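Local coordinates for short chain dehydrogenase (Rhodopseudomonas palustris, PDB 3H7A), which probably catalyses an NAD(P)(H)-dependent oxidation or reduction, as a member of the short-chain dehydrogenase/reductase family, its substrate not established, at residues A36-N40 against G41-A45; A114-A117 against G118-G122. All blocks are in the same frame, centred on the assembly; numbering follows the deposited sequence.

In the fold
Both contacts are local, and both belong to one Rossmann fold with a parallel sheet. Contact 1 is the turn after strand 33-38, partly buried, about 15 Å from the chain centre. Contact 2 is a turn of helix 104-132, fully buried about 9 Å from that centre. Their centres lie about 19 Å apart and their nearest atoms about 9 Å apart, without touching. Arg66 draws near both: its guanidinium and that of Arg39 in contact 1 are like charges lying close, and its carbonyl weakly accepts from the indole of Trp116 in contact 2. By family analogy, contact 1 probably borders the cofactor site, whereas contact 2 faces a second subunit, Phe119 stacking on its Phe107, while Val120 packs on helix 68-81 and Ala117 on strand 84-89.

Contact 1 (A36-N40 against G41-A45)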
ATOM      1  N   ALA B  36      -8.061  32.861  -8.007  1.00 24.12           N
ATOM      2  CA  ALA B  36      -8.621  32.222  -6.845  1.00 23.92           C
ATOM      3  C   ALA B  36     -10.098  32.029  -7.082  1.00 24.90           C
ATOM      4  O   ALA B  36     -10.803  32.973  -7.438  1.00 26.19           O
ATOM      5  CB  ALA B  36      -8.379  33.097  -5.620  1.00 20.14           C
ATOM      6  N   GLY B  37     -10.574  30.802  -6.904  1.00 28.98           N
ATOM      7  CA  GLY B  37     -11.990  30.506  -7.055  1.00 21.31           C
ATOM      8  C   GLY B  37     -12.603  29.882  -5.817  1.00 28.92           C
ATOM      9  O   GLY B  37     -11.991  29.029  -5.176  1.00 27.91           O
ATOM     10  N   ARG B  38     -13.795  30.347  -5.455  1.00 28.19           N
ATOM     11  CA  ARG B  38     -14.638  29.688  -4.454  1.00 31.21           C
ATOM     12  C   ARG B  38     -16.084  29.885  -4.901  1.00 34.89           C
ATOM     13  O   ARG B  38     -16.326  30.689  -5.797  1.00 34.96           O
ATOM     14  CB  ARG B  38     -14.383  30.251  -3.049  1.00 30.84           C
ATOM     15  CG  ARG B  38     -14.899  31.653  -2.820  1.00 31.70           C
ATOM     16  CD  ARG B  38     -14.620  32.133  -1.412  1.00 32.32           C
ATOM     17  NE  ARG B  38     -15.465  31.492  -0.410  1.00 40.04           N
ATOM     18  CZ  ARG B  38     -15.313  31.645   0.904  1.00 45.51           C
ATOM     19  NH1 ARG B  38     -14.339  32.405   1.392  1.00 38.82           N
ATOM     20  NH2 ARG B  38     -16.132  31.032   1.734  1.00 45.08           N
ATOM     21  N   ARG B  39     -17.032  29.143  -4.323  1.00 38.00           N
ATOM     22  CA  ARG B  39     -18.439  29.250  -4.744  1.00 41.79           C
ATOM     23  C   ARG B  39     -18.959  30.680  -4.720  1.00 38.81           C
ATOM     24  O   ARG B  39     -19.516  31.136  -5.705  1.00 39.06           O
ATOM     25  CB  ARG B  39     -19.374  28.309  -3.967  1.00 46.94           C
ATOM     26  CG  ARG B  39     -19.564  26.959  -4.649  1.00 62.55           C
ATOM     27  CD  ARG B  39     -21.005  26.470  -4.551  1.00 74.96           C
ATOM     28  NE  ARG B  39     -21.274  25.721  -3.321  1.00 85.25           N
ATOM     29  CZ  ARG B  39     -21.143  24.402  -3.190  1.00 90.92           C
ATOM     30  NH1 ARG B  39     -21.424  23.818  -2.031  1.00 87.95           N
ATOM     31  NH2 ARG B  39     -20.730  23.656  -4.213  1.00 93.89           N
ATOM     32  N   ASN B  40     -18.734  31.398  -3.624  1.00 41.32           N
ATOM     33  CA  ASN B  40     -19.102  32.815  -3.569  1.00 46.13           C
ATOM     34  C   ASN B  40     -17.877  33.731  -3.596  1.00 41.78           C
ATOM     35  O   ASN B  40     -17.257  33.988  -2.561  1.00 36.16           O
ATOM     36  CB  ASN B  40     -20.009  33.108  -2.360  1.00 53.37           C
ATOM     37  CG  ASN B  40     -20.404  34.581  -2.252  1.00 61.60           C
ATOM     38  OD1 ASN B  40     -20.384  35.148  -1.163  1.00 71.27           O
ATOM     39  ND2 ASN B  40     -20.757  35.202  -3.380  1.00 60.97           N
ATOM     40  N   GLY B  41     -17.562  34.228  -4.792  1.00 42.97           N
ATOM     41  CA  GLY B  41     -16.342  34.998  -5.054  1.00 43.62           C
ATOM     42  C   GLY B  41     -16.219  36.312  -4.315  1.00 47.34           C
ATOM     43  O   GLY B  41     -15.118  36.807  -4.111  1.00 47.47           O
ATOM     44  N   GLU B  42     -17.351  36.877  -3.909  1.00 51.64           N
ATOM     45  CA  GLU B  42     -17.355  38.092  -3.103  1.00 56.95           C
ATOM     46  C   GLU B  42     -16.731  37.870  -1.718  1.00 50.21           C
ATOM     47  O   GLU B  42     -16.154  38.790  -1.150  1.00 49.43           O
ATOM     48  CB  GLU B  42     -18.771  38.663  -2.998  1.00 58.80           C
ATOM     49  CG  GLU B  42     -19.283  39.252  -4.327  1.00 72.94           C
ATOM     50  CD  GLU B  42     -20.768  39.625  -4.307  1.00 75.58           C
ATOM     51  OE1 GLU B  42     -21.170  40.495  -5.116  1.00 83.68           O
ATOM     52  OE2 GLU B  42     -21.534  39.052  -3.494  1.00 85.97           O
ATOM     53  N   LYS B  43     -16.817  36.642  -1.201  1.00 49.01           N
ATOM     54  CA  LYS B  43     -16.145  36.264   0.055  1.00 46.38           C
ATOM     55  C   LYS B  43     -14.609  36.211  -0.037  1.00 42.23           C
ATOM     56  O   LYS B  43     -13.928  36.121   0.982  1.00 40.62           O
ATOM     57  CB  LYS B  43     -16.697  34.940   0.589  1.00 48.89           C
ATOM     58  CG  LYS B  43     -17.849  35.084   1.576  1.00 54.47           C
ATOM     59  CD  LYS B  43     -18.407  33.713   1.965  1.00 58.86           C
ATOM     60  CE  LYS B  43     -18.634  33.589   3.476  1.00 70.01           C
ATOM     61  NZ  LYS B  43     -19.841  34.329   3.931  1.00 75.38           N
ATOM     62  N   LEU B  44     -14.071  36.289  -1.254  1.00 40.94           N
ATOM     63  CA  LEU B  44     -12.623  36.398  -1.461  1.00 39.26           C
ATOM     64  C   LEU B  44     -12.085  37.807  -1.255  1.00 41.82           C
ATOM     65  O   LEU B  44     -10.874  38.003  -1.284  1.00 44.29           O
ATOM     66  CB  LEU B  44     -12.222  35.914  -2.861  1.00 38.52           C
ATOM     67  CG  LEU B  44     -12.428  34.436  -3.179  1.00 37.49           C
ATOM     68  CD1 LEU B  44     -12.533  34.160  -4.673  1.00 31.85           C
ATOM     69  CD2 LEU B  44     -11.332  33.601  -2.534  1.00 36.56           C
ATOM     70  N   ALA B  45     -12.974  38.782  -1.066  1.00 45.25           N
ATOM     71  CA  ALA B  45     -12.566  40.189  -0.905  1.00 42.94           C
ATOM     72  C   ALA B  45     -11.544  40.466   0.214  1.00 40.55           C
ATOM     73  O   ALA B  45     -10.599  41.213  -0.024  1.00 43.22           O
ATOM     74  CB  ALA B  45     -13.787  41.119  -0.791  1.00 46.99           C
TER
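Arg38 and Leu44 meet where strand 33-38, the second strand of the Rossmann fold, leaves the sheet and turns toward helix 45-53. From CB, Arg38 puts CG between its backbone N and carbonyl carbon (chi1 71°), which starts the chain alongside Leu44. CG lies 3.7 Å from Leu44 CG, and CD follows at 3.6 Å from that same branch carbon, the two side chains running antiparallel alongside one another. A bend at chi3 (-73°) turns the guanidinium so that Lys43 covers one of its faces, CB 3.5 Å above the plane and offset toward the rim. NE, CZ and NH1 all have Lys43 CB as their neighbour, NH1 at 3.6 Å, while NH2 ends 3.5 Å from Lys43 CD. Cut back to an alanine, the position is likely to lose the aliphatic surface against Leu44 CG and the flat group under Lys43 CB, opening a gap on that side of the leucine. In Rossmann SDRs the end of this strand usually lies near the adenosine ribose of the cofactor, and an arginine at this point is consistent with a preference for NADP(H). Leucine suits the buried side, where its CD1 packs 3.5 Å from Ala36 O. Lys43 N donates to Asn40 O at 3.0 Å, closing the turn into 3-10 segment 41-43.

Contact 2 (A114-A117 against G118-G122); sequences ACWA and GFVSG
Trp116 and Val120 form an i to i+4 contact within the long helix 104-132 of the Rossmann fold, one turn of a buried helix that also faces a second subunit. CG2 of Val120 rests over one face of the indole, 3.8 Å from the centroid of its six-membered ring and 12° off the normal, a CH-pi contact. Trp116 holds CG opposite its backbone N (chi1 163°), which swings the ring along the helix to that methyl. A branched valine suits the spot: CG2 meets the indole while the side chain also touches helix 68-81. Phe119 crosses the indole obliquely, its CD2 4.1 Å from Trp116 CZ3, and its ring stacks on Phe107 of the second subunit. Val120 N bonds to Trp116 O at 3.0 Å. On the flank near Phe89 of strand 84-89, a small alanine and serine fit. There Ala117 O accepts twice, from Ser121 N at 3.0 Å and from Ser121 OG at 2.7 Å, the donors reaching it from opposite faces of the carbonyl plane. Ser121 thus pays for its buried hydroxyl inside its own helix, and the paired donors would probably draw extra negative charge onto that oxygen.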
ATOM      1  N   ALA B 114     -15.642  16.525  -5.378  1.00 21.22           N
ATOM      2  CA  ALA B 114     -14.304  16.073  -4.964  1.00 21.79           C
ATOM      3  C   ALA B 114     -13.517  15.228  -5.966  1.00 14.28           C
ATOM      4  O   ALA B 114     -12.330  14.984  -5.770  1.00 19.76           O
ATOM      5  CB  ALA B 114     -14.410  15.319  -3.638  1.00 18.87           C
ATOM      6  N   CYS B 115     -14.180  14.748  -7.009  1.00 22.64           N
ATOM      7  CA  CYS B 115     -13.542  13.848  -7.943  1.00 17.39           C
ATOM      8  C   CYS B 115     -13.684  14.304  -9.404  1.00 17.78           C
ATOM      9  O   CYS B 115     -12.685  14.489 -10.102  1.00 24.89           O
ATOM     10  CB  CYS B 115     -14.097  12.439  -7.781  1.00 19.55           C
ATOM     11  SG  CYS B 115     -13.277  11.310  -8.943  1.00 17.84           S
ATOM     12  N   TRP B 116     -14.935  14.478  -9.834  1.00 22.84           N
ATOM     13  CA  TRP B 116     -15.291  14.968 -11.161  1.00 19.10           C
ATOM     14  C   TRP B 116     -14.652  16.322 -11.395  1.00 23.54           C
ATOM     15  O   TRP B 116     -13.982  16.533 -12.391  1.00 19.73           O
ATOM     16  CB  TRP B 116     -16.818  15.062 -11.279  1.00 24.93           C
ATOM     17  CG  TRP B 116     -17.327  15.921 -12.418  1.00 25.23           C
ATOM     18  CD1 TRP B 116     -17.920  17.152 -12.321  1.00 21.45           C
ATOM     19  CD2 TRP B 116     -17.289  15.604 -13.816  1.00 21.57           C
ATOM     20  NE1 TRP B 116     -18.246  17.620 -13.575  1.00 25.11           N
ATOM     21  CE2 TRP B 116     -17.871  16.689 -14.507  1.00 21.82           C
ATOM     22  CE3 TRP B 116     -16.819  14.508 -14.550  1.00 27.95           C
ATOM     23  CZ2 TRP B 116     -17.991  16.709 -15.895  1.00 28.61           C
ATOM     24  CZ3 TRP B 116     -16.945  14.525 -15.926  1.00 25.42           C
ATOM     25  CH2 TRP B 116     -17.525  15.624 -16.586  1.00 18.81           C
ATOM     26  N   ALA B 117     -14.804  17.212 -10.430  1.00 18.17           N
ATOM     27  CA  ALA B 117     -14.238  18.550 -10.544  1.00 22.22           C
ATOM     28  C   ALA B 117     -12.726  18.514 -10.703  1.00 22.16           C
ATOM     29  O   ALA B 117     -12.149  19.339 -11.422  1.00 30.24           O
ATOM     30  CB  ALA B 117     -14.614  19.355  -9.348  1.00 22.49           C
ATOM     31  N   GLY B 118     -12.089  17.546 -10.045  1.00 18.08           N
ATOM     32  CA  GLY B 118     -10.657  17.356 -10.122  1.00 17.88           C
ATOM     33  C   GLY B 118     -10.220  16.828 -11.454  1.00 21.51           C
ATOM     34  O   GLY B 118      -9.195  17.244 -11.973  1.00 26.69           O
ATOM     35  N   PHE B 119     -10.992  15.892 -11.999  1.00 22.00           N
ATOM     36  CA  PHE B 119     -10.720  15.369 -13.335  1.00 19.05           C
ATOM     37  C   PHE B 119     -10.768  16.482 -14.378  1.00 23.52           C
ATOM     38  O   PHE B 119      -9.899  16.553 -15.245  1.00 21.27           O
ATOM     39  CB  PHE B 119     -11.707  14.255 -13.701  1.00 21.26           C
ATOM     40  CG  PHE B 119     -11.763  13.955 -15.189  1.00 22.90           C
ATOM     41  CD1 PHE B 119     -10.706  13.315 -15.821  1.00 20.54           C
ATOM     42  CD2 PHE B 119     -12.875  14.316 -15.938  1.00 25.23           C
ATOM     43  CE1 PHE B 119     -10.749  13.039 -17.182  1.00 23.26           C
ATOM     44  CE2 PHE B 119     -12.931  14.056 -17.303  1.00 15.99           C
ATOM     45  CZ  PHE B 119     -11.864  13.414 -17.924  1.00 16.81           C
ATOM     46  N   VAL B 120     -11.775  17.347 -14.288  1.00 25.91           N
ATOM     47  CA  VAL B 120     -11.967  18.381 -15.300  1.00 20.43           C
ATOM     48  C   VAL B 120     -10.872  19.421 -15.168  1.00 22.88           C
ATOM     49  O   VAL B 120     -10.241  19.775 -16.167  1.00 18.38           O
ATOM     50  CB  VAL B 120     -13.382  19.001 -15.271  1.00 19.88           C
ATOM     51  CG1 VAL B 120     -13.513  20.128 -16.300  1.00 22.66           C
ATOM     52  CG2 VAL B 120     -14.437  17.910 -15.548  1.00 17.69           C
ATOM     53  N   SER B 121     -10.615  19.859 -13.935  1.00 20.50           N
ATOM     54  CA  SER B 121      -9.509  20.772 -13.647  1.00 17.77           C
ATOM     55  C   SER B 121      -8.172  20.238 -14.113  1.00 23.73           C
ATOM     56  O   SER B 121      -7.351  20.994 -14.637  1.00 25.36           O
ATOM     57  CB  SER B 121      -9.413  21.019 -12.155  1.00 15.20           C
ATOM     58  OG  SER B 121     -10.616  21.586 -11.700  1.00 20.50           O
ATOM     59  N   GLY B 122      -7.948  18.943 -13.909  1.00 19.94           N
ATOM     60  CA  GLY B 122      -6.691  18.336 -14.286  1.00 19.26           C
ATOM     61  C   GLY B 122      -6.535  18.297 -15.792  1.00 22.47           C
ATOM     62  O   GLY B 122      -5.522  18.755 -16.324  1.00 23.77           O
TER